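Long-range contact in 2,5-dihydroxypyridine 5,6-dioxygenase (PDB 7CUP), which catalyses the iron-dependent dioxygenolytic ring cleavage of 2,5-dihydroxypyridine between carbons 5 and 6, giving N-formylmaleamate in the aerobic degradation of nicotinate: residues P2-V15 with L120-P134. Sequence-based numbering, arbitrary orientation.
Sequences PVSNAQLTQMFEHV and LLAVEPPEVLARMLP
Met-11 lies across Leu-129 and Ala-130, where helix 5-18 packs on the short helix 126-131 beside the five-stranded parallel sheet whose strand 118-121 leads into that helix. The axes of helices 5-15 and 126-131 pass 10.8 Å apart, inclined at 47°. The Met-11 chain bends at its last torsion (chi3 57°), which lays CE over the backbone where Leu-129 joins Ala-130, 3.7 Å from Leu-129 CB, while SD lies beside the Ala-130 methyl. Nearer the N-terminus, Val-3 and Leu-8 close on the Pro-126 ring from two directions: Val-3 CB meets Pro-126 CB, and the two methyls of Leu-8 lie against CB and CG.

Glu-127 folds back at chi2 (64°) to present OE2, on its anti side and somewhat out of the carboxylate plane, to the backbone N-H of Val-3 at 2.8 Å. Cutting Glu-127 back to an alanine removes the carboxylate; the Val-3 N-H would probably lose its partner and the N-terminal residues would be less firmly held, next to a neighbouring subunit whose Tyr-34 packs on Pro-2.

At the other end Val-15 splits its branches. CG2 sits on Pro-134 CD and Leu-133 CD1; CG1 presses tightly, at 3.5 Å, on CD2 of Leu-120 in the sheet. Phe-12 reaches the Ala-122 methyl with CZ and also meets Trp-190. Leu-133 leans on His-14 CD2, and the imidazole's NE2 donates in its own ring plane to Pro-134 O, 2.9 Å away.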
ATOM      1  N   PRO A   2       4.035 -18.891 -11.911  1.00 28.30           N
ATOM      2  CA  PRO A   2       2.973 -17.846 -11.858  1.00 25.46           C
ATOM      3  C   PRO A   2       3.000 -16.835 -13.027  1.00 23.78           C
ATOM      4  O   PRO A   2       3.979 -16.788 -13.778  1.00 22.88           O
ATOM      5  CB  PRO A   2       3.209 -17.103 -10.523  1.00 25.91           C
ATOM      6  CG  PRO A   2       3.924 -18.110  -9.673  1.00 26.34           C
ATOM      7  CD  PRO A   2       4.818 -18.835 -10.664  1.00 26.70           C
ATOM      8  N   VAL A   3       1.953 -16.019 -13.134  1.00 22.24           N
ATOM      9  CA  VAL A   3       1.740 -15.090 -14.290  1.00 22.36           C
ATOM     10  C   VAL A   3       2.242 -13.695 -13.919  1.00 20.21           C
ATOM     11  O   VAL A   3       1.688 -13.097 -12.976  1.00 20.25           O
ATOM     12  CB  VAL A   3       0.261 -15.054 -14.737  1.00 22.13           C
ATOM     13  CG1 VAL A   3       0.013 -14.044 -15.838  1.00 23.14           C
ATOM     14  CG2 VAL A   3      -0.237 -16.411 -15.192  1.00 23.56           C
ATOM     15  N   SER A   4       3.211 -13.170 -14.676  1.00 19.72           N
ATOM     16  CA  SER A   4       3.730 -11.786 -14.553  1.00 20.10           C
ATOM     17  C   SER A   4       2.664 -10.768 -14.969  1.00 21.93           C
ATOM     18  O   SER A   4       1.735 -11.157 -15.687  1.00 21.06           O
ATOM     19  CB  SER A   4       4.990 -11.586 -15.377  1.00 20.58           C
ATOM     20  OG  SER A   4       4.658 -11.443 -16.750  1.00 21.47           O
ATOM     21  N   ASN A   5       2.828  -9.493 -14.590  1.00 24.93           N
ATOM     22  CA  ASN A   5       1.915  -8.366 -14.979  1.00 26.36           C
ATOM     23  C   ASN A   5       1.924  -8.163 -16.504  1.00 26.27           C
ATOM     24  O   ASN A   5       0.839  -8.002 -17.072  1.00 25.99           O
ATOM     25  CB  ASN A   5       2.268  -7.039 -14.306  1.00 31.01           C
ATOM     26  CG  ASN A   5       2.003  -7.005 -12.808  1.00 33.20           C
ATOM     27  OD1 ASN A   5       1.589  -7.984 -12.196  1.00 36.86           O
ATOM     28  ND2 ASN A   5       2.220  -5.852 -12.204  1.00 33.50           N
ATOM     29  N   ALA A   6       3.090  -8.225 -17.141  1.00 24.72           N
ATOM     30  CA  ALA A   6       3.249  -8.172 -18.612  1.00 24.62           C
ATOM     31  C   ALA A   6       2.472  -9.309 -19.272  1.00 23.03           C
ATOM     32  O   ALA A   6       1.713  -9.016 -20.212  1.00 22.80           O
ATOM     33  CB  ALA A   6       4.711  -8.224 -19.022  1.00 23.94           C
ATOM     34  N   GLN A   7       2.668 -10.551 -18.842  1.00 23.10           N
ATOM     35  CA  GLN A   7       1.966 -11.706 -19.455  1.00 24.75           C
ATOM     36  C   GLN A   7       0.453 -11.562 -19.243  1.00 22.50           C
ATOM     37  O   GLN A   7      -0.271 -11.873 -20.189  1.00 19.37           O
ATOM     38  CB  GLN A   7       2.459 -13.059 -18.945  1.00 28.18           C
ATOM     39  CG  GLN A   7       1.817 -14.231 -19.682  1.00 34.99           C
ATOM     40  CD  GLN A   7       2.411 -15.564 -19.296  1.00 38.62           C
ATOM     41  OE1 GLN A   7       3.624 -15.697 -19.119  1.00 49.55           O
ATOM     42  NE2 GLN A   7       1.549 -16.561 -19.141  1.00 45.93           N
ATOM     43  N   LEU A   8      -0.004 -11.115 -18.066  1.00 20.69           N
ATOM     44  CA  LEU A   8      -1.456 -10.909 -17.796  1.00 21.62           C
ATOM     45  C   LEU A   8      -2.049  -9.860 -18.766  1.00 21.32           C
ATOM     46  O   LEU A   8      -3.150 -10.094 -19.294  1.00 19.37           O
ATOM     47  CB  LEU A   8      -1.655 -10.513 -16.335  1.00 21.54           C
ATOM     48  CG  LEU A   8      -3.097 -10.537 -15.833  1.00 21.67           C
ATOM     49  CD1 LEU A   8      -3.745 -11.880 -16.049  1.00 22.56           C
ATOM     50  CD2 LEU A   8      -3.136 -10.180 -14.369  1.00 22.59           C
ATOM     51  N   THR A   9      -1.350  -8.755 -19.005  1.00 20.96           N
ATOM     52  CA  THR A   9      -1.776  -7.717 -19.965  1.00 21.41           C
ATOM     53  C   THR A   9      -1.870  -8.349 -21.355  1.00 21.12           C
ATOM     54  O   THR A   9      -2.881  -8.144 -22.019  1.00 22.09           O
ATOM     55  CB  THR A   9      -0.797  -6.543 -19.936  1.00 21.45           C
ATOM     56  OG1 THR A   9      -0.941  -6.016 -18.629  1.00 22.56           O
ATOM     57  CG2 THR A   9      -1.095  -5.484 -20.966  1.00 24.23           C
ATOM     58  N   GLN A  10      -0.873  -9.114 -21.783  1.00 22.49           N
ATOM     59  CA  GLN A  10      -0.905  -9.769 -23.136  1.00 28.40           C
ATOM     60  C   GLN A  10      -2.091 -10.720 -23.246  1.00 25.46           C
ATOM     61  O   GLN A  10      -2.705 -10.776 -24.340  1.00 21.99           O
ATOM     62  CB  GLN A  10       0.342 -10.580 -23.469  1.00 33.13           C
ATOM     63  CG  GLN A  10       1.435  -9.728 -24.069  1.00 45.51           C
ATOM     64  CD  GLN A  10       2.734 -10.488 -24.092  1.00 58.42           C
ATOM     65  OE1 GLN A  10       2.743 -11.698 -24.335  1.00 65.34           O
ATOM     66  NE2 GLN A  10       3.825  -9.781 -23.816  1.00 66.07           N
ATOM     67  N   MET A  11      -2.388 -11.452 -22.177  1.00 21.76           N
ATOM     68  CA  MET A  11      -3.557 -12.370 -22.171  1.00 22.12           C
ATOM     69  C   MET A  11      -4.812 -11.523 -22.391  1.00 20.23           C
ATOM     70  O   MET A  11      -5.673 -11.950 -23.194  1.00 16.88           O
ATOM     71  CB  MET A  11      -3.675 -13.172 -20.872  1.00 23.28           C
ATOM     72  CG  MET A  11      -2.641 -14.316 -20.769  1.00 27.78           C
ATOM     73  SD  MET A  11      -2.257 -14.781 -19.073  1.00 28.87           S
ATOM     74  CE  MET A  11      -3.887 -15.179 -18.463  1.00 30.35           C
ATOM     75  N   PHE A  12      -4.947 -10.397 -21.685  1.00 18.86           N
ATOM     76  CA  PHE A  12      -6.168  -9.562 -21.800  1.00 19.40           C
ATOM     77  C   PHE A  12      -6.234  -8.943 -23.203  1.00 21.63           C
ATOM     78  O   PHE A  12      -7.351  -8.829 -23.775  1.00 18.91           O
ATOM     79  CB  PHE A  12      -6.285  -8.511 -20.698  1.00 20.70           C
ATOM     80  CG  PHE A  12      -7.112  -8.966 -19.520  1.00 21.42           C
ATOM     81  CD1 PHE A  12      -6.549  -9.711 -18.493  1.00 20.01           C
ATOM     82  CD2 PHE A  12      -8.470  -8.690 -19.459  1.00 22.85           C
ATOM     83  CE1 PHE A  12      -7.322 -10.129 -17.418  1.00 21.59           C
ATOM     84  CE2 PHE A  12      -9.243  -9.119 -18.388  1.00 20.87           C
ATOM     85  CZ  PHE A  12      -8.663  -9.825 -17.362  1.00 21.97           C
ATOM     86  N   GLU A  13      -5.102  -8.588 -23.805  1.00 23.50           N
ATOM     87  CA  GLU A  13      -5.117  -8.131 -25.221  1.00 23.89           C
ATOM     88  C   GLU A  13      -5.694  -9.242 -26.104  1.00 24.24           C
ATOM     89  O   GLU A  13      -6.548  -8.921 -26.952  1.00 22.17           O
ATOM     90  CB  GLU A  13      -3.737  -7.737 -25.734  1.00 26.30           C
ATOM     91  CG  GLU A  13      -3.223  -6.513 -25.038  1.00 29.66           C
ATOM     92  CD  GLU A  13      -1.790  -6.183 -25.391  1.00 35.35           C
ATOM     93  OE1 GLU A  13      -1.564  -5.855 -26.577  1.00 34.13           O
ATOM     94  OE2 GLU A  13      -0.925  -6.206 -24.464  1.00 39.65           O
ATOM     95  N   HIS A  14      -5.236 -10.485 -25.940  1.00 22.47           N
ATOM     96  CA  HIS A  14      -5.713 -11.647 -26.740  1.00 23.74           C
ATOM     97  C   HIS A  14      -7.233 -11.812 -26.600  1.00 23.66           C
ATOM     98  O   HIS A  14      -7.949 -11.830 -27.634  1.00 26.49           O
ATOM     99  CB  HIS A  14      -4.946 -12.917 -26.363  1.00 25.83           C
ATOM    100  CG  HIS A  14      -5.553 -14.157 -26.934  1.00 29.42           C
ATOM    101  ND1 HIS A  14      -5.282 -14.582 -28.214  1.00 30.17           N
ATOM    102  CD2 HIS A  14      -6.375 -15.080 -26.396  1.00 33.39           C
ATOM    103  CE1 HIS A  14      -5.930 -15.699 -28.455  1.00 33.14           C
ATOM    104  NE2 HIS A  14      -6.609 -16.032 -27.352  1.00 33.16           N
ATOM    105  N   VAL A  15      -7.741 -11.844 -25.373  1.00 22.05           N
ATOM    106  CA  VAL A  15      -9.179 -12.121 -25.097  1.00 22.22           C
ATOM    107  C   VAL A  15     -10.024 -10.906 -25.517  1.00 21.69           C
ATOM    108  O   VAL A  15     -11.111 -11.136 -26.037  1.00 21.30           O
ATOM    109  CB  VAL A  15      -9.381 -12.558 -23.630  1.00 23.00           C
ATOM    110  CG1 VAL A  15     -10.855 -12.786 -23.307  1.00 21.31           C
ATOM    111  CG2 VAL A  15      -8.555 -13.822 -23.344  1.00 22.67           C
ATOM    112  N   LEU A 120     -17.878  -9.651 -20.420  1.00 19.24           N
ATOM    113  CA  LEU A 120     -16.890 -10.734 -20.163  1.00 19.80           C
ATOM    114  C   LEU A 120     -16.619 -10.811 -18.658  1.00 18.71           C
ATOM    115  O   LEU A 120     -16.116  -9.854 -18.106  1.00 16.26           O
ATOM    116  CB  LEU A 120     -15.598 -10.450 -20.927  1.00 21.19           C
ATOM    117  CG  LEU A 120     -14.533 -11.536 -20.779  1.00 24.00           C
ATOM    118  CD1 LEU A 120     -15.031 -12.858 -21.334  1.00 27.30           C
ATOM    119  CD2 LEU A 120     -13.254 -11.121 -21.461  1.00 26.56           C
ATOM    120  N   LEU A 121     -16.967 -11.923 -18.020  1.00 20.47           N
ATOM    121  CA  LEU A 121     -16.635 -12.178 -16.599  1.00 19.37           C
ATOM    122  C   LEU A 121     -15.196 -12.699 -16.545  1.00 19.83           C
ATOM    123  O   LEU A 121     -14.827 -13.528 -17.407  1.00 19.65           O
ATOM    124  CB  LEU A 121     -17.634 -13.166 -15.999  1.00 19.63           C
ATOM    125  CG  LEU A 121     -17.325 -13.562 -14.561  1.00 19.32           C
ATOM    126  CD1 LEU A 121     -17.470 -12.381 -13.621  1.00 19.23           C
ATOM    127  CD2 LEU A 121     -18.190 -14.730 -14.117  1.00 19.65           C
ATOM    128  N   ALA A 122     -14.377 -12.169 -15.624  1.00 19.21           N
ATOM    129  CA  ALA A 122     -12.945 -12.532 -15.471  1.00 20.65           C
ATOM    130  C   ALA A 122     -12.577 -12.380 -13.990  1.00 20.50           C
ATOM    131  O   ALA A 122     -12.236 -11.259 -13.597  1.00 18.74           O
ATOM    132  CB  ALA A 122     -12.050 -11.671 -16.353  1.00 20.14           C
ATOM    133  N   VAL A 123     -12.707 -13.456 -13.204  1.00 18.92           N
ATOM    134  CA  VAL A 123     -12.546 -13.363 -11.727  1.00 18.86           C
ATOM    135  C   VAL A 123     -11.604 -14.462 -11.232  1.00 19.96           C
ATOM    136  O   VAL A 123     -11.086 -14.305 -10.096  1.00 18.06           O
ATOM    137  CB  VAL A 123     -13.899 -13.395 -11.004  1.00 17.64           C
ATOM    138  CG1 VAL A 123     -14.620 -12.077 -11.172  1.00 17.79           C
ATOM    139  CG2 VAL A 123     -14.773 -14.574 -11.424  1.00 17.95           C
ATOM    140  N   GLU A 124     -11.374 -15.499 -12.039  1.00 19.53           N
ATOM    141  CA  GLU A 124     -10.490 -16.613 -11.624  1.00 21.02           C
ATOM    142  C   GLU A 124      -9.071 -16.073 -11.576  1.00 20.19           C
ATOM    143  O   GLU A 124      -8.740 -15.079 -12.231  1.00 19.33           O
ATOM    144  CB  GLU A 124     -10.578 -17.828 -12.551  1.00 22.17           C
ATOM    145  CG  GLU A 124     -11.888 -18.576 -12.484  1.00 25.90           C
ATOM    146  CD  GLU A 124     -12.253 -19.244 -11.170  1.00 29.65           C
ATOM    147  OE1 GLU A 124     -12.171 -20.473 -11.119  1.00 32.93           O
ATOM    148  OE2 GLU A 124     -12.748 -18.534 -10.251  1.00 33.58           O
ATOM    149  N   PRO A 125      -8.193 -16.719 -10.777  1.00 21.44           N
ATOM    150  CA  PRO A 125      -6.794 -16.303 -10.676  1.00 20.77           C
ATOM    151  C   PRO A 125      -6.060 -16.298 -12.021  1.00 20.02           C
ATOM    152  O   PRO A 125      -6.329 -17.121 -12.899  1.00 18.89           O
ATOM    153  CB  PRO A 125      -6.157 -17.364  -9.751  1.00 21.96           C
ATOM    154  CG  PRO A 125      -7.298 -18.076  -9.060  1.00 22.18           C
ATOM    155  CD  PRO A 125      -8.501 -17.905  -9.961  1.00 21.17           C
ATOM    156  N   PRO A 126      -5.088 -15.390 -12.224  1.00 20.68           N
ATOM    157  CA  PRO A 126      -4.362 -15.297 -13.496  1.00 20.43           C
ATOM    158  C   PRO A 126      -3.820 -16.635 -14.021  1.00 20.09           C
ATOM    159  O   PRO A 126      -3.867 -16.858 -15.216  1.00 21.47           O
ATOM    160  CB  PRO A 126      -3.185 -14.362 -13.165  1.00 20.84           C
ATOM    161  CG  PRO A 126      -3.712 -13.484 -12.040  1.00 22.88           C
ATOM    162  CD  PRO A 126      -4.675 -14.354 -11.258  1.00 22.43           C
ATOM    163  N   GLU A 127      -3.333 -17.515 -13.137  1.00 19.71           N
ATOM    164  CA  GLU A 127      -2.752 -18.808 -13.573  1.00 20.34           C
ATOM    165  C   GLU A 127      -3.856 -19.674 -14.229  1.00 21.84           C
ATOM    166  O   GLU A 127      -3.556 -20.447 -15.169  1.00 21.22           O
ATOM    167  CB  GLU A 127      -2.056 -19.524 -12.411  1.00 20.98           C
ATOM    168  CG  GLU A 127      -0.838 -18.775 -11.864  1.00 22.77           C
ATOM    169  CD  GLU A 127      -1.077 -17.412 -11.217  1.00 24.22           C
ATOM    170  OE1 GLU A 127      -2.198 -17.209 -10.654  1.00 21.58           O
ATOM    171  OE2 GLU A 127      -0.145 -16.533 -11.290  1.00 20.52           O
ATOM    172  N   VAL A 128      -5.071 -19.621 -13.704  1.00 20.34           N
ATOM    173  CA  VAL A 128      -6.227 -20.390 -14.230  1.00 20.68           C
ATOM    174  C   VAL A 128      -6.619 -19.740 -15.555  1.00 22.30           C
ATOM    175  O   VAL A 128      -6.911 -20.486 -16.518  1.00 21.86           O
ATOM    176  CB  VAL A 128      -7.381 -20.373 -13.215  1.00 20.03           C
ATOM    177  CG1 VAL A 128      -8.678 -20.962 -13.782  1.00 20.27           C
ATOM    178  CG2 VAL A 128      -6.968 -21.082 -11.940  1.00 19.16           C
ATOM    179  N   LEU A 129      -6.618 -18.405 -15.592  1.00 20.98           N
ATOM    180  CA  LEU A 129      -6.918 -17.654 -16.827  1.00 21.77           C
ATOM    181  C   LEU A 129      -5.927 -18.068 -17.929  1.00 23.29           C
ATOM    182  O   LEU A 129      -6.367 -18.148 -19.099  1.00 20.63           O
ATOM    183  CB  LEU A 129      -6.862 -16.145 -16.577  1.00 23.00           C
ATOM    184  CG  LEU A 129      -7.935 -15.525 -15.680  1.00 21.86           C
ATOM    185  CD1 LEU A 129      -7.779 -14.027 -15.688  1.00 21.65           C
ATOM    186  CD2 LEU A 129      -9.335 -15.906 -16.120  1.00 23.92           C
ATOM    187  N   ALA A 130      -4.647 -18.306 -17.603  1.00 23.53           N
ATOM    188  CA  ALA A 130      -3.601 -18.675 -18.598  1.00 22.84           C
ATOM    189  C   ALA A 130      -3.815 -20.108 -19.067  1.00 23.53           C
ATOM    190  O   ALA A 130      -3.719 -20.357 -20.286  1.00 27.13           O
ATOM    191  CB  ALA A 130      -2.205 -18.495 -18.060  1.00 25.07           C
ATOM    192  N   ARG A 131      -4.147 -21.013 -18.150  1.00 21.97           N
ATOM    193  CA  ARG A 131      -4.264 -22.455 -18.474  1.00 22.99           C
ATOM    194  C   ARG A 131      -5.478 -22.688 -19.388  1.00 21.72           C
ATOM    195  O   ARG A 131      -5.400 -23.601 -20.190  1.00 19.93           O
ATOM    196  CB  ARG A 131      -4.363 -23.281 -17.187  1.00 23.45           C
ATOM    197  CG  ARG A 131      -4.462 -24.786 -17.406  1.00 24.02           C
ATOM    198  CD  ARG A 131      -4.198 -25.579 -16.138  1.00 22.44           C
ATOM    199  NE  ARG A 131      -4.899 -25.122 -14.930  1.00 20.52           N
ATOM    200  CZ  ARG A 131      -6.145 -25.426 -14.612  1.00 21.26           C
ATOM    201  NH1 ARG A 131      -6.902 -26.121 -15.448  1.00 22.03           N
ATOM    202  NH2 ARG A 131      -6.652 -24.987 -13.478  1.00 20.90           N
ATOM    203  N   MET A 132      -6.583 -21.937 -19.224  1.00 20.72           N
ATOM    204  CA  MET A 132      -7.766 -22.046 -20.116  1.00 21.58           C
ATOM    205  C   MET A 132      -7.937 -20.749 -20.936  1.00 20.63           C
ATOM    206  O   MET A 132      -9.054 -20.312 -21.132  1.00 22.35           O
ATOM    207  CB  MET A 132      -9.016 -22.400 -19.306  1.00 22.40           C
ATOM    208  CG  MET A 132      -8.897 -23.762 -18.712  1.00 22.89           C
ATOM    209  SD  MET A 132     -10.218 -24.210 -17.622  1.00 25.43           S
ATOM    210  CE  MET A 132      -9.681 -23.464 -16.076  1.00 26.20           C
ATOM    211  N   LEU A 133      -6.848 -20.170 -21.415  1.00 20.49           N
ATOM    212  CA  LEU A 133      -6.891 -18.980 -22.311  1.00 23.69           C
ATOM    213  C   LEU A 133      -7.759 -19.314 -23.523  1.00 24.72           C
ATOM    214  O   LEU A 133      -7.540 -20.330 -24.184  1.00 22.29           O
ATOM    215  CB  LEU A 133      -5.473 -18.648 -22.757  1.00 22.80           C
ATOM    216  CG  LEU A 133      -5.345 -17.358 -23.551  1.00 24.79           C
ATOM    217  CD1 LEU A 133      -5.585 -16.153 -22.656  1.00 25.85           C
ATOM    218  CD2 LEU A 133      -3.977 -17.302 -24.207  1.00 27.23           C
ATOM    219  N   PRO A 134      -8.817 -18.528 -23.789  1.00 23.90           N
ATOM    220  CA  PRO A 134      -9.784 -18.895 -24.826  1.00 25.95           C
ATOM    221  C   PRO A 134      -9.216 -18.945 -26.262  1.00 25.30           C
ATOM    222  O   PRO A 134      -8.273 -18.223 -26.584  1.00 23.57           O
ATOM    223  CB  PRO A 134     -10.880 -17.832 -24.686  1.00 25.66           C
ATOM    224  CG  PRO A 134     -10.728 -17.311 -23.283  1.00 26.59           C
ATOM    225  CD  PRO A 134      -9.248 -17.372 -22.994  1.00 25.11           C
TER